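Local coordinates for MsStt7d protein (Micromonas, PDB 4IX3), which is probably an ATP-dependent protein kinase, a homolog of the state transition kinase Stt7, seen here as its catalytic domain, at residues 36-41 against 114-119; 212-217 against 266-271; 287-292 against 310-315. All blocks are in the same frame, centred on the assembly; numbering follows the deposited sequence.

Overall arrangement
All three contacts lie in the protein kinase domain, in series along the chain. Contact 1 ties a strand of the N-terminal lobe to the connector between the lobes. Contacts 2 and 3 belong to the helical C-terminal lobe. Centres are about 24 Å apart for contacts 1 and 2, about 18 Å for contacts 2 and 3, and about 36 Å for contacts 1 and 3. The 114-119 segment of contact 1 holds Glu-114 of an ADP site, with no ADP bound here. Contact 2 adjoins the catalytic centre: the side chain of Arg-214 is about 9 Å from a bound magnesium ion. Contact 3 is the most peripheral, and helix 268-280 runs from contact 2 toward it.

Contact 1: 36-41 against 114-119; sequences VFRGVF and EGENTV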
ATOM      1  N   VAL B  36       8.375  -2.307  -6.218  1.00 14.18           N
ATOM      2  CA  VAL B  36       9.281  -3.244  -6.909  1.00 12.08           C
ATOM      3  C   VAL B  36       9.477  -2.741  -8.336  1.00 13.65           C
ATOM      4  O   VAL B  36       8.513  -2.360  -8.998  1.00 16.28           O
ATOM      5  CB  VAL B  36       8.742  -4.701  -6.867  1.00 15.21           C
ATOM      6  CG1 VAL B  36       9.704  -5.598  -7.631  1.00 18.17           C
ATOM      7  CG2 VAL B  36       8.592  -5.160  -5.423  1.00 17.80           C
ATOM      8  N   PHE B  37      10.721  -2.742  -8.798  1.00 13.64           N
ATOM      9  CA  PHE B  37      11.061  -2.396 -10.158  1.00 12.37           C
ATOM     10  C   PHE B  37      11.866  -3.541 -10.801  1.00 12.68           C
ATOM     11  O   PHE B  37      12.532  -4.292 -10.108  1.00 14.56           O
ATOM     12  CB  PHE B  37      11.994  -1.179 -10.150  1.00 14.99           C
ATOM     13  CG  PHE B  37      11.392   0.061  -9.562  1.00 16.19           C
ATOM     14  CD1 PHE B  37      10.875   1.031 -10.387  1.00 24.09           C
ATOM     15  CD2 PHE B  37      11.407   0.267  -8.197  1.00 16.98           C
ATOM     16  CE1 PHE B  37      10.302   2.165  -9.833  1.00 25.42           C
ATOM     17  CE2 PHE B  37      10.898   1.440  -7.627  1.00 18.96           C
ATOM     18  CZ  PHE B  37      10.359   2.386  -8.465  1.00 23.74           C
ATOM     19  N   ARG B  38      11.833  -3.661 -12.121  1.00 15.88           N
ATOM     20  CA  ARG B  38      12.821  -4.521 -12.799  1.00 14.36           C
ATOM     21  C   ARG B  38      14.130  -3.739 -12.889  1.00 15.49           C
ATOM     22  O   ARG B  38      14.139  -2.511 -12.921  1.00 17.26           O
ATOM     23  CB  ARG B  38      12.389  -4.858 -14.217  1.00 19.30           C
ATOM     24  CG  ARG B  38      11.225  -5.811 -14.304  1.00 26.21           C
ATOM     25  CD  ARG B  38      11.053  -6.031 -15.789  1.00 31.79           C
ATOM     26  NE  ARG B  38       9.869  -6.826 -16.082  1.00 37.44           N
ATOM     27  CZ  ARG B  38       8.645  -6.317 -16.173  1.00 40.72           C
ATOM     28  NH1 ARG B  38       8.464  -5.016 -15.978  1.00 46.67           N
ATOM     29  NH2 ARG B  38       7.599  -7.114 -16.405  1.00 42.06           N
ATOM     30  N   GLY B  39      15.243  -4.452 -12.970  1.00 13.93           N
ATOM     31  CA  GLY B  39      16.528  -3.805 -13.218  1.00 15.68           C
ATOM     32  C   GLY B  39      17.481  -4.774 -13.889  1.00 17.52           C
ATOM     33  O   GLY B  39      17.141  -5.920 -14.182  1.00 17.18           O
ATOM     34  N   VAL B  40      18.657  -4.258 -14.221  1.00 16.49           N
ATOM     35  CA  VAL B  40      19.695  -5.075 -14.847  1.00 18.07           C
ATOM     36  C   VAL B  40      20.950  -4.839 -14.017  1.00 18.05           C
ATOM     37  O   VAL B  40      21.329  -3.673 -13.776  1.00 17.69           O
ATOM     38  CB  VAL B  40      19.947  -4.659 -16.312  1.00 18.99           C
ATOM     39  CG1 VAL B  40      21.062  -5.509 -16.898  1.00 21.21           C
ATOM     40  CG2 VAL B  40      18.677  -4.823 -17.148  1.00 25.09           C
ATOM     41  N   PHE B  41      21.603  -5.936 -13.640  1.00 16.08           N
ATOM     42  CA  PHE B  41      22.783  -5.886 -12.804  1.00 16.02           C
ATOM     43  C   PHE B  41      23.964  -6.317 -13.694  1.00 17.60           C
ATOM     44  O   PHE B  41      23.901  -7.369 -14.355  1.00 19.07           O
ATOM     45  CB  PHE B  41      22.588  -6.815 -11.601  1.00 16.10           C
ATOM     46  CG  PHE B  41      23.767  -6.951 -10.677  1.00 17.50           C
ATOM     47  CD1 PHE B  41      24.391  -5.826 -10.119  1.00 17.50           C
ATOM     48  CD2 PHE B  41      24.269  -8.215 -10.349  1.00 18.41           C
ATOM     49  CE1 PHE B  41      25.423  -5.972  -9.201  1.00 21.03           C
ATOM     50  CE2 PHE B  41      25.293  -8.377  -9.404  1.00 17.51           C
ATOM     51  CZ  PHE B  41      25.892  -7.236  -8.833  1.00 18.17           C
ATOM     52  N   GLU B 114      13.244 -14.302 -11.476  1.00 12.33           N
ATOM     53  CA  GLU B 114      13.057 -15.738 -11.681  1.00 13.27           C
ATOM     54  C   GLU B 114      12.183 -16.015 -12.912  1.00 12.46           C
ATOM     55  O   GLU B 114      12.049 -17.181 -13.319  1.00 14.29           O
ATOM     56  CB  GLU B 114      12.433 -16.356 -10.440  1.00 12.96           C
ATOM     57  CG  GLU B 114      13.338 -16.217  -9.222  1.00 13.41           C
ATOM     58  CD  GLU B 114      14.548 -17.133  -9.236  1.00 13.20           C
ATOM     59  OE1 GLU B 114      14.565 -18.133  -9.999  1.00 15.91           O
ATOM     60  OE2 GLU B 114      15.354 -16.983  -8.305  1.00 13.16           O
ATOM     61  N   GLY B 115      11.576 -14.998 -13.504  1.00 13.26           N
ATOM     62  CA  GLY B 115      10.738 -15.168 -14.663  1.00 16.32           C
ATOM     63  C   GLY B 115       9.773 -14.016 -14.834  1.00 17.77           C
ATOM     64  O   GLY B 115       9.336 -13.390 -13.880  1.00 17.37           O
ATOM     65  N   GLU B 116       9.421 -13.794 -16.096  1.00 20.05           N
ATOM     66  CA  GLU B 116       8.549 -12.713 -16.473  1.00 22.22           C
ATOM     67  C   GLU B 116       7.071 -12.864 -16.133  1.00 26.16           C
ATOM     68  O   GLU B 116       6.358 -11.844 -16.081  1.00 29.90           O
ATOM     69  CB  GLU B 116       8.752 -12.342 -17.934  1.00 24.36           C
ATOM     70  CG  GLU B 116       9.920 -11.382 -18.094  1.00 31.09           C
ATOM     71  CD  GLU B 116       9.894 -10.207 -17.126  1.00 29.31           C
ATOM     72  OE1 GLU B 116      10.972  -9.739 -16.745  1.00 33.94           O
ATOM     73  OE2 GLU B 116       8.814  -9.731 -16.721  1.00 31.29           O
ATOM     74  N   ASN B 117       6.718 -14.076 -15.721  1.00 18.54           N
ATOM     75  CA  ASN B 117       5.406 -14.705 -15.603  1.00 22.36           C
ATOM     76  C   ASN B 117       5.044 -14.748 -14.142  1.00 17.74           C
ATOM     77  O   ASN B 117       5.951 -14.762 -13.314  1.00 23.78           O
ATOM     78  CB  ASN B 117       5.467 -16.206 -16.081  1.00 22.42           C
ATOM     79  CG  ASN B 117       6.275 -17.156 -15.142  1.00 28.05           C
ATOM     80  OD1 ASN B 117       5.772 -17.621 -14.090  1.00 20.28           O
ATOM     81  ND2 ASN B 117       7.476 -17.547 -15.571  1.00 27.11           N
ATOM     82  N   THR B 118       3.786 -14.579 -13.727  1.00 17.97           N
ATOM     83  CA  THR B 118       3.380 -15.128 -12.420  1.00 13.49           C
ATOM     84  C   THR B 118       2.404 -16.277 -12.686  1.00 10.93           C
ATOM     85  O   THR B 118       1.824 -16.325 -13.763  1.00 14.31           O
ATOM     86  CB  THR B 118       2.645 -14.076 -11.543  1.00 13.93           C
ATOM     87  OG1 THR B 118       1.359 -13.792 -12.134  1.00 15.82           O
ATOM     88  CG2 THR B 118       3.445 -12.781 -11.435  1.00 16.80           C
ATOM     89  N   VAL B 119       2.180 -17.130 -11.705  1.00 11.94           N
ATOM     90  CA  VAL B 119       1.173 -18.189 -11.873  1.00 13.29           C
ATOM     91  C   VAL B 119      -0.229 -17.594 -12.063  1.00 13.14           C
ATOM     92  O   VAL B 119      -1.037 -18.162 -12.796  1.00 13.19           O
ATOM     93  CB  VAL B 119       1.289 -19.181 -10.712  1.00 12.37           C
ATOM     94  CG1 VAL B 119       0.080 -20.126 -10.716  1.00 13.99           C
ATOM     95  CG2 VAL B 119       2.628 -19.945 -10.852  1.00 14.28           C
TER
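Glu-116 OE2 is gripped by two nitrogens of Arg-38. The shorter bond is from Arg-38 NH2 to Glu-116 OE2, at 2.9 Å. Arg-38 NE lies 3.2 Å from Glu-116 OE2 and donates at a more bent angle. Arg-38 NE also reaches Glu-116 OE1 at 3.2 Å, and this bond is the straightest of the three. The guanidinium therefore meets the carboxylate side-on, with NE shared between both oxygens. All three bonds lie close to the guanidinium plane and come in on the syn side of the oxygens. They do not lie in the carboxylate plane, because the two flat groups are turned 32° from each other. Arg-38 NE and NH2 approach Glu-116 OE2 from the same face of the carboxylate.

The side chains reach toward each other from the two segments. Arg-38 runs extended from CG to NE and projects from strand 34-41 toward the connector. Glu-116 starts off to one side, and a bend at chi2 (-48°) brings its carboxylate to the arginine.

The bridge joins the N-terminal lobe of the kinase fold to the segment after the hinge. Strand 34-41 is the second strand of that lobe and follows the glycine-rich turn. The 114-119 segment comes after strand 106-112 and leads into helix 119-125. Glu-114, in the same segment, binds ADP in another structure of this protein; none is bound here. The salt bridge is at the surface, and the two segments bury just 85 Å² between them.

Glu-116 OE1 has a second donor, Asn-113 ND2, which helps fix the rotation of the carboxylate. Asn-113 OD1 in turn accepts from Gly-115 N. Further along, Thr-118 is the N-cap of helix 119-125, and its OG1 accepts from Ala-121 N.

Contact 2: 212-217 against 266-271; sequences DPRYAK and RTDAGL
Arg-214 and Asp-268 form a salt bridge, with Arg-214 NH1 2.9 Å from Asp-268 OD1. A weak second bond runs from the same nitrogen to Asp-268 OD2. The carboxylate stands nearly upright to the guanidinium, their planes 82° apart. The bridge joins the late activation segment of the kinase fold to the start of helix 268-280 in the C-terminal lobe. A water also bridges the two segments, 2.8 Å from Tyr-215 OH and donating to Asp-268 OD1 at 2.7 Å. Beside the bridge, Leu-271 CD2 packs against the carbonyl oxygen of Arg-214 and lies 3.9 Å from Tyr-215 CE1.

Asp-212 positions the arginine from the other edge of the guanidinium. Arg-214 NH2 is 2.7 Å from Asp-212 OD2, and Arg-214 NE is 3.1 Å from Asp-212 OD1. Both bonds are nearly straight and use syn lone pairs. Asp-212 OD1 also closes an Asx turn, accepting from Arg-214 N at 3.0 Å on its anti side. A bend at chi3 (-66°) turns the guanidinium so that it spans the two aspartates. Tyr-215 CE2 sits over one face, near its rim.

Further out, both aspartates have second cationic partners, Lys-170 at Asp-212 OD2 and Arg-124 at Asp-268 OD1. Asp-168 of the magnesium site packs beside Asp-212, and Asp-55 of the second subunit packs on Asp-212 and Arg-214. Gln-259 NE2 is bonded to Tyr-215 OH. At the helix start, Thr-267 OG1 caps by accepting from Gly-270 N at 2.9 Å.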
ATOM      1  N   ASP B 212      -4.183 -10.604   2.458  1.00 14.57           N
ATOM      2  CA  ASP B 212      -4.964 -10.444   1.266  1.00 13.69           C
ATOM      3  C   ASP B 212      -6.292 -11.156   1.563  1.00 15.03           C
ATOM      4  O   ASP B 212      -6.292 -12.351   1.832  1.00 14.41           O
ATOM      5  CB  ASP B 212      -4.232 -11.145   0.127  1.00 13.01           C
ATOM      6  CG  ASP B 212      -4.880 -10.900  -1.208  1.00 11.98           C
ATOM      7  OD1 ASP B 212      -6.134 -10.935  -1.243  1.00 12.77           O
ATOM      8  OD2 ASP B 212      -4.177 -10.813  -2.248  1.00 12.65           O
ATOM      9  N   PRO B 213      -7.431 -10.426   1.575  1.00 14.50           N
ATOM     10  CA  PRO B 213      -8.689 -11.047   1.972  1.00 15.81           C
ATOM     11  C   PRO B 213      -9.108 -12.198   1.066  1.00 15.27           C
ATOM     12  O   PRO B 213      -9.869 -13.085   1.471  1.00 16.33           O
ATOM     13  CB  PRO B 213      -9.694  -9.899   1.949  1.00 19.52           C
ATOM     14  CG  PRO B 213      -9.048  -8.838   1.143  1.00 19.09           C
ATOM     15  CD  PRO B 213      -7.562  -9.001   1.206  1.00 14.68           C
ATOM     16  N   ARG B 214      -8.626 -12.218  -0.168  1.00 13.94           N
ATOM     17  CA  ARG B 214      -9.001 -13.282  -1.083  1.00 14.11           C
ATOM     18  C   ARG B 214      -8.392 -14.635  -0.682  1.00 15.15           C
ATOM     19  O   ARG B 214      -8.940 -15.684  -1.075  1.00 14.60           O
ATOM     20  CB  ARG B 214      -8.531 -12.930  -2.492  1.00 13.52           C
ATOM     21  CG  ARG B 214      -9.153 -11.648  -3.058  1.00 14.66           C
ATOM     22  CD  ARG B 214      -8.557 -11.286  -4.398  1.00 15.64           C
ATOM     23  NE  ARG B 214      -7.150 -10.943  -4.175  1.00 14.66           N
ATOM     24  CZ  ARG B 214      -6.259 -10.775  -5.140  1.00 14.74           C
ATOM     25  NH1 ARG B 214      -6.631 -10.863  -6.404  1.00 17.83           N
ATOM     26  NH2 ARG B 214      -4.975 -10.557  -4.808  1.00 16.62           N
ATOM     27  N   TYR B 215      -7.276 -14.598   0.044  1.00 12.87           N
ATOM     28  CA  TYR B 215      -6.468 -15.774   0.352  1.00 11.53           C
ATOM     29  C   TYR B 215      -6.314 -15.978   1.836  1.00 13.16           C
ATOM     30  O   TYR B 215      -5.493 -16.775   2.275  1.00 14.29           O
ATOM     31  CB  TYR B 215      -5.105 -15.669  -0.331  1.00 11.31           C
ATOM     32  CG  TYR B 215      -5.256 -15.642  -1.845  1.00  9.76           C
ATOM     33  CD1 TYR B 215      -5.437 -16.854  -2.552  1.00 11.03           C
ATOM     34  CD2 TYR B 215      -5.320 -14.442  -2.576  1.00 11.48           C
ATOM     35  CE1 TYR B 215      -5.619 -16.856  -3.909  1.00 11.55           C
ATOM     36  CE2 TYR B 215      -5.523 -14.440  -3.931  1.00 10.35           C
ATOM     37  CZ  TYR B 215      -5.665 -15.659  -4.621  1.00 10.69           C
ATOM     38  OH  TYR B 215      -5.902 -15.643  -5.970  1.00 12.38           O
ATOM     39  N   ALA B 216      -7.195 -15.355   2.623  1.00 16.72           N
ATOM     40  CA  ALA B 216      -7.195 -15.534   4.073  1.00 18.38           C
ATOM     41  C   ALA B 216      -8.653 -15.722   4.501  1.00 19.41           C
ATOM     42  O   ALA B 216      -9.556 -15.014   4.020  1.00 19.52           O
ATOM     43  CB  ALA B 216      -6.599 -14.287   4.752  1.00 18.77           C
ATOM     44  N   LYS B 217      -8.893 -16.763   5.302  1.00 18.35           N
ATOM     45  CA  LYS B 217     -10.213 -17.003   5.895  1.00 20.57           C
ATOM     46  C   LYS B 217     -10.688 -15.719   6.587  1.00 18.64           C
ATOM     47  O   LYS B 217      -9.907 -15.057   7.286  1.00 19.77           O
ATOM     48  CB  LYS B 217     -10.133 -18.195   6.871  1.00 19.84           C
ATOM     49  CG  LYS B 217     -11.435 -18.552   7.576  1.00 22.71           C
ATOM     50  CD  LYS B 217     -11.369 -19.921   8.246  1.00 25.12           C
ATOM     51  CE  LYS B 217     -12.684 -20.223   8.936  1.00 24.82           C
ATOM     52  NZ  LYS B 217     -12.550 -19.728  10.339  1.00 30.81           N
ATOM     53  N   ARG B 266     -10.563 -19.321 -11.279  1.00 14.37           N
ATOM     54  CA  ARG B 266      -9.325 -18.529 -11.453  1.00 13.71           C
ATOM     55  C   ARG B 266      -9.536 -17.019 -11.404  1.00 14.36           C
ATOM     56  O   ARG B 266      -8.571 -16.272 -11.286  1.00 16.82           O
ATOM     57  CB  ARG B 266      -8.586 -18.921 -12.741  1.00 14.88           C
ATOM     58  CG  ARG B 266      -8.073 -20.353 -12.589  1.00 14.76           C
ATOM     59  CD  ARG B 266      -7.391 -20.861 -13.826  1.00 15.42           C
ATOM     60  NE  ARG B 266      -6.861 -22.204 -13.582  1.00 14.13           N
ATOM     61  CZ  ARG B 266      -6.329 -22.964 -14.551  1.00 13.17           C
ATOM     62  NH1 ARG B 266      -6.214 -22.495 -15.797  1.00 15.09           N
ATOM     63  NH2 ARG B 266      -5.900 -24.203 -14.297  1.00 13.69           N
ATOM     64  N   THR B 267     -10.777 -16.560 -11.595  1.00 16.56           N
ATOM     65  CA  THR B 267     -11.037 -15.134 -11.469  1.00 17.09           C
ATOM     66  C   THR B 267     -11.256 -14.858  -9.985  1.00 16.54           C
ATOM     67  O   THR B 267     -11.608 -15.751  -9.208  1.00 17.30           O
ATOM     68  CB  THR B 267     -12.320 -14.772 -12.208  1.00 19.72           C
ATOM     69  OG1 THR B 267     -13.383 -15.571 -11.689  1.00 22.29           O
ATOM     70  CG2 THR B 267     -12.173 -15.027 -13.675  1.00 22.63           C
ATOM     71  N   ASP B 268     -11.056 -13.606  -9.575  1.00 17.30           N
ATOM     72  CA  ASP B 268     -11.325 -13.226  -8.198  1.00 15.47           C
ATOM     73  C   ASP B 268     -12.773 -13.548  -7.849  1.00 15.76           C
ATOM     74  O   ASP B 268     -13.038 -14.006  -6.748  1.00 17.23           O
ATOM     75  CB  ASP B 268     -11.147 -11.716  -7.992  1.00 16.64           C
ATOM     76  CG  ASP B 268      -9.697 -11.268  -7.995  1.00 16.13           C
ATOM     77  OD1 ASP B 268      -8.732 -12.068  -8.059  1.00 19.80           O
ATOM     78  OD2 ASP B 268      -9.482 -10.067  -7.782  1.00 20.17           O
ATOM     79  N   ALA B 269     -13.699 -13.235  -8.765  1.00 19.05           N
ATOM     80  CA  ALA B 269     -15.109 -13.433  -8.508  1.00 18.82           C
ATOM     81  C   ALA B 269     -15.463 -14.913  -8.354  1.00 17.54           C
ATOM     82  O   ALA B 269     -16.285 -15.265  -7.494  1.00 20.01           O
ATOM     83  CB  ALA B 269     -15.946 -12.800  -9.621  1.00 22.98           C
ATOM     84  N   GLY B 270     -14.827 -15.790  -9.132  1.00 19.71           N
ATOM     85  CA  GLY B 270     -15.118 -17.231  -9.053  1.00 19.69           C
ATOM     86  C   GLY B 270     -14.675 -17.788  -7.701  1.00 16.81           C
ATOM     87  O   GLY B 270     -15.414 -18.468  -7.004  1.00 19.25           O
ATOM     88  N   LEU B 271     -13.436 -17.480  -7.286  1.00 17.63           N
ATOM     89  CA  LEU B 271     -12.978 -17.974  -5.981  1.00 15.27           C
ATOM     90  C   LEU B 271     -13.819 -17.395  -4.860  1.00 16.60           C
ATOM     91  O   LEU B 271     -14.170 -18.096  -3.906  1.00 18.29           O
ATOM     92  CB  LEU B 271     -11.489 -17.615  -5.793  1.00 16.48           C
ATOM     93  CG  LEU B 271     -10.874 -18.050  -4.465  1.00 15.35           C
ATOM     94  CD1 LEU B 271     -10.889 -19.554  -4.371  1.00 17.77           C
ATOM     95  CD2 LEU B 271      -9.462 -17.488  -4.316  1.00 16.77           C
TER
HETATM   96  O   HOH W   1      -8.197 -14.555  -7.182  1.00 31.59           O

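Contact 3: 287-292 against 310-315; sequences AFRGEK and AGWDLC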
ATOM      1  N   ALA B 287     -20.382 -31.236   1.849  1.00 26.49           N
ATOM      2  CA  ALA B 287     -21.630 -30.473   1.859  1.00 26.05           C
ATOM      3  C   ALA B 287     -21.693 -29.501   0.682  1.00 26.74           C
ATOM      4  O   ALA B 287     -22.738 -29.346   0.049  1.00 32.76           O
ATOM      5  CB  ALA B 287     -21.828 -29.779   3.180  1.00 27.51           C
ATOM      6  N   PHE B 288     -20.547 -28.932   0.314  1.00 26.63           N
ATOM      7  CA  PHE B 288     -20.518 -28.130  -0.892  1.00 26.97           C
ATOM      8  C   PHE B 288     -20.897 -28.955  -2.121  1.00 25.61           C
ATOM      9  O   PHE B 288     -21.736 -28.525  -2.935  1.00 27.66           O
ATOM     10  CB  PHE B 288     -19.152 -27.464  -1.106  1.00 22.97           C
ATOM     11  CG  PHE B 288     -19.063 -26.767  -2.432  1.00 24.06           C
ATOM     12  CD1 PHE B 288     -19.439 -25.428  -2.556  1.00 23.53           C
ATOM     13  CD2 PHE B 288     -18.632 -27.447  -3.572  1.00 22.62           C
ATOM     14  CE1 PHE B 288     -19.411 -24.799  -3.782  1.00 25.30           C
ATOM     15  CE2 PHE B 288     -18.627 -26.809  -4.804  1.00 24.06           C
ATOM     16  CZ  PHE B 288     -19.041 -25.494  -4.911  1.00 23.76           C
ATOM     17  N   ARG B 289     -20.261 -30.124  -2.256  1.00 25.78           N
ATOM     18  CA  ARG B 289     -20.524 -31.011  -3.391  1.00 25.68           C
ATOM     19  C   ARG B 289     -21.992 -31.434  -3.448  1.00 28.82           C
ATOM     20  O   ARG B 289     -22.597 -31.370  -4.518  1.00 35.12           O
ATOM     21  CB  ARG B 289     -19.584 -32.230  -3.379  1.00 24.98           C
ATOM     22  CG  ARG B 289     -18.126 -31.816  -3.464  1.00 24.57           C
ATOM     23  CD  ARG B 289     -17.289 -32.920  -2.852  1.00 26.51           C
ATOM     24  NE  ARG B 289     -17.157 -34.036  -3.784  1.00 30.35           N
ATOM     25  CZ  ARG B 289     -16.483 -35.150  -3.517  1.00 27.78           C
ATOM     26  NH1 ARG B 289     -15.939 -35.357  -2.316  1.00 34.24           N
ATOM     27  NH2 ARG B 289     -16.318 -36.040  -4.477  1.00 29.63           N
ATOM     28  N   GLY B 290     -22.568 -31.794  -2.299  1.00 29.11           N
ATOM     29  CA  GLY B 290     -23.939 -32.318  -2.196  1.00 32.10           C
ATOM     30  C   GLY B 290     -24.978 -31.224  -2.343  1.00 32.06           C
ATOM     31  O   GLY B 290     -25.978 -31.427  -3.028  1.00 54.54           O
ATOM     32  N   GLU B 291     -24.721 -30.054  -1.758  1.00 36.56           N
ATOM     33  CA  GLU B 291     -25.703 -28.973  -1.692  1.00 31.61           C
ATOM     34  C   GLU B 291     -25.611 -27.896  -2.774  1.00 39.03           C
ATOM     35  O   GLU B 291     -26.593 -27.221  -3.074  1.00 40.10           O
ATOM     36  CB  GLU B 291     -25.650 -28.288  -0.330  1.00 35.12           C
ATOM     37  CG  GLU B 291     -25.947 -29.196   0.856  1.00 45.15           C
ATOM     38  CD  GLU B 291     -26.041 -28.405   2.150  1.00 53.66           C
ATOM     39  OE1 GLU B 291     -26.384 -27.199   2.112  1.00 66.58           O
ATOM     40  OE2 GLU B 291     -25.735 -28.983   3.213  1.00 60.99           O
ATOM     41  N   LYS B 292     -24.392 -27.598  -3.227  1.00 35.16           N
ATOM     42  CA  LYS B 292     -24.131 -26.373  -3.989  1.00 40.44           C
ATOM     43  C   LYS B 292     -23.538 -26.642  -5.360  1.00 41.42           C
ATOM     44  O   LYS B 292     -23.672 -25.823  -6.270  1.00 43.63           O
ATOM     45  CB  LYS B 292     -23.147 -25.471  -3.245  1.00 33.56           C
ATOM     46  CG  LYS B 292     -23.636 -24.952  -1.904  1.00 38.49           C
ATOM     47  CD  LYS B 292     -24.735 -23.927  -2.098  1.00 41.20           C
ATOM     48  CE  LYS B 292     -25.353 -23.490  -0.780  1.00 55.37           C
ATOM     49  NZ  LYS B 292     -24.390 -22.707   0.045  1.00 53.05           N
ATOM     50  N   ALA B 310      -9.891 -37.364  -4.498  1.00 14.02           N
ATOM     51  CA  ALA B 310      -8.697 -37.079  -3.720  1.00 14.34           C
ATOM     52  C   ALA B 310      -8.456 -35.574  -3.592  1.00 13.22           C
ATOM     53  O   ALA B 310      -8.058 -35.082  -2.528  1.00 13.78           O
ATOM     54  CB  ALA B 310      -7.486 -37.773  -4.369  1.00 15.76           C
ATOM     55  N   GLY B 311      -8.638 -34.843  -4.684  1.00 13.87           N
ATOM     56  CA  GLY B 311      -8.373 -33.398  -4.654  1.00 13.93           C
ATOM     57  C   GLY B 311      -9.343 -32.674  -3.731  1.00 14.43           C
ATOM     58  O   GLY B 311      -8.953 -31.759  -2.989  1.00 13.02           O
ATOM     59  N   TRP B 312     -10.633 -33.023  -3.784  1.00 14.48           N
ATOM     60  CA  TRP B 312     -11.559 -32.477  -2.792  1.00 14.93           C
ATOM     61  C   TRP B 312     -11.067 -32.748  -1.391  1.00 14.66           C
ATOM     62  O   TRP B 312     -11.206 -31.883  -0.500  1.00 15.33           O
ATOM     63  CB  TRP B 312     -12.954 -33.074  -2.933  1.00 15.02           C
ATOM     64  CG  TRP B 312     -13.713 -32.569  -4.121  1.00 16.04           C
ATOM     65  CD1 TRP B 312     -14.174 -33.297  -5.199  1.00 16.08           C
ATOM     66  CD2 TRP B 312     -14.239 -31.214  -4.293  1.00 16.49           C
ATOM     67  NE1 TRP B 312     -14.955 -32.510  -6.003  1.00 17.75           N
ATOM     68  CE2 TRP B 312     -14.987 -31.227  -5.546  1.00 18.34           C
ATOM     69  CE3 TRP B 312     -14.129 -30.028  -3.570  1.00 19.01           C
ATOM     70  CZ2 TRP B 312     -15.616 -30.087  -6.039  1.00 21.64           C
ATOM     71  CZ3 TRP B 312     -14.782 -28.897  -4.065  1.00 21.25           C
ATOM     72  CH2 TRP B 312     -15.510 -28.923  -5.270  1.00 22.49           C
ATOM     73  N   ASP B 313     -10.616 -33.973  -1.109  1.00 14.20           N
ATOM     74  CA  ASP B 313     -10.211 -34.299   0.228  1.00 14.18           C
ATOM     75  C   ASP B 313      -9.016 -33.436   0.638  1.00 13.95           C
ATOM     76  O   ASP B 313      -8.948 -32.999   1.779  1.00 14.26           O
ATOM     77  CB  ASP B 313      -9.846 -35.790   0.386  1.00 16.47           C
ATOM     78  CG  ASP B 313      -9.692 -36.162   1.855  1.00 20.40           C
ATOM     79  OD1 ASP B 313      -8.545 -36.327   2.318  1.00 18.68           O
ATOM     80  OD2 ASP B 313     -10.715 -36.216   2.594  1.00 27.82           O
ATOM     81  N   LEU B 314      -8.052 -33.236  -0.259  1.00 12.64           N
ATOM     82  CA  LEU B 314      -6.860 -32.449   0.110  1.00 12.44           C
ATOM     83  C   LEU B 314      -7.238 -30.989   0.349  1.00 12.16           C
ATOM     84  O   LEU B 314      -6.760 -30.342   1.285  1.00 13.16           O
ATOM     85  CB  LEU B 314      -5.785 -32.551  -0.985  1.00 13.17           C
ATOM     86  CG  LEU B 314      -4.538 -31.696  -0.746  1.00 12.21           C
ATOM     87  CD1 LEU B 314      -3.893 -31.922   0.624  1.00 13.25           C
ATOM     88  CD2 LEU B 314      -3.539 -31.878  -1.896  1.00 13.87           C
ATOM     89  N   CYS B 315      -8.098 -30.454  -0.494  1.00 12.95           N
ATOM     90  CA  CYS B 315      -8.668 -29.124  -0.241  0.50 13.00           C
ATOM     91  C   CYS B 315      -9.317 -29.078   1.137  1.00 13.24           C
ATOM     92  O   CYS B 315      -9.095 -28.134   1.884  1.00 14.06           O
ATOM     93  CB  CYS B 315      -9.691 -28.700  -1.303  0.50 13.66           C
ATOM     94  SG  CYS B 315      -8.969 -28.226  -2.879  0.50 12.20           S
TER
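Arg-289 lies flat over one face of the Trp-312 indole. The centres of the guanidinium and the ring are 3.9 Å apart, and their planes differ by 18°. Arg-289 NE lies over the face of the five-membered ring, 3.4 Å from Trp-312 CD1, and CZ is near the same carbon. The aliphatic part of the chain takes part as well. Arg-289 CD is 3.7 Å from the centroid of the five-membered ring and almost straight above it, a CH-pi contact. Arg-289 CG lies over the ring system, 3.8 Å from Trp-312 CE2.

The torsions account for this long overlap. Arg-289 CG stands opposite its own carbonyl carbon, which sends the chain on along the indole. The chain then bends at chi3 (77°), and the guanidinium is laid on the ring. Trp-312 CG is likewise anti to its carbonyl carbon, beside the backbone N. The two side chains run antiparallel alongside each other.

The contact joins two helices of the kinase C-terminal lobe, 285-291 and 302-318, at the periphery of the lobe. Trp-312 is buried, and the arginine covers one of its faces.

Phe-288 supplies the second contact. Its CG is opposite the backbone N, and the ring swings toward the six-membered end of the indole. Phe-288 CE2 is 3.8 Å from Trp-312 CH2, and CD2 of the same ring touches the same carbon. The ring planes meet obliquely, at 39°. Phe-274, on helix 268-280, meets the Phe-288 ring and also touches Trp-312, while Tyr-296 meets Phe-288 edge-to-face.

Both polar ends have partners of their own. Arg-289 NH1 donates to Asn-286 OD1, one turn back on its helix. Trp-312 NE1 is hydrogen-bonded to Asp-305 OD1, which helps hold the indole in its rotation beneath the arginine.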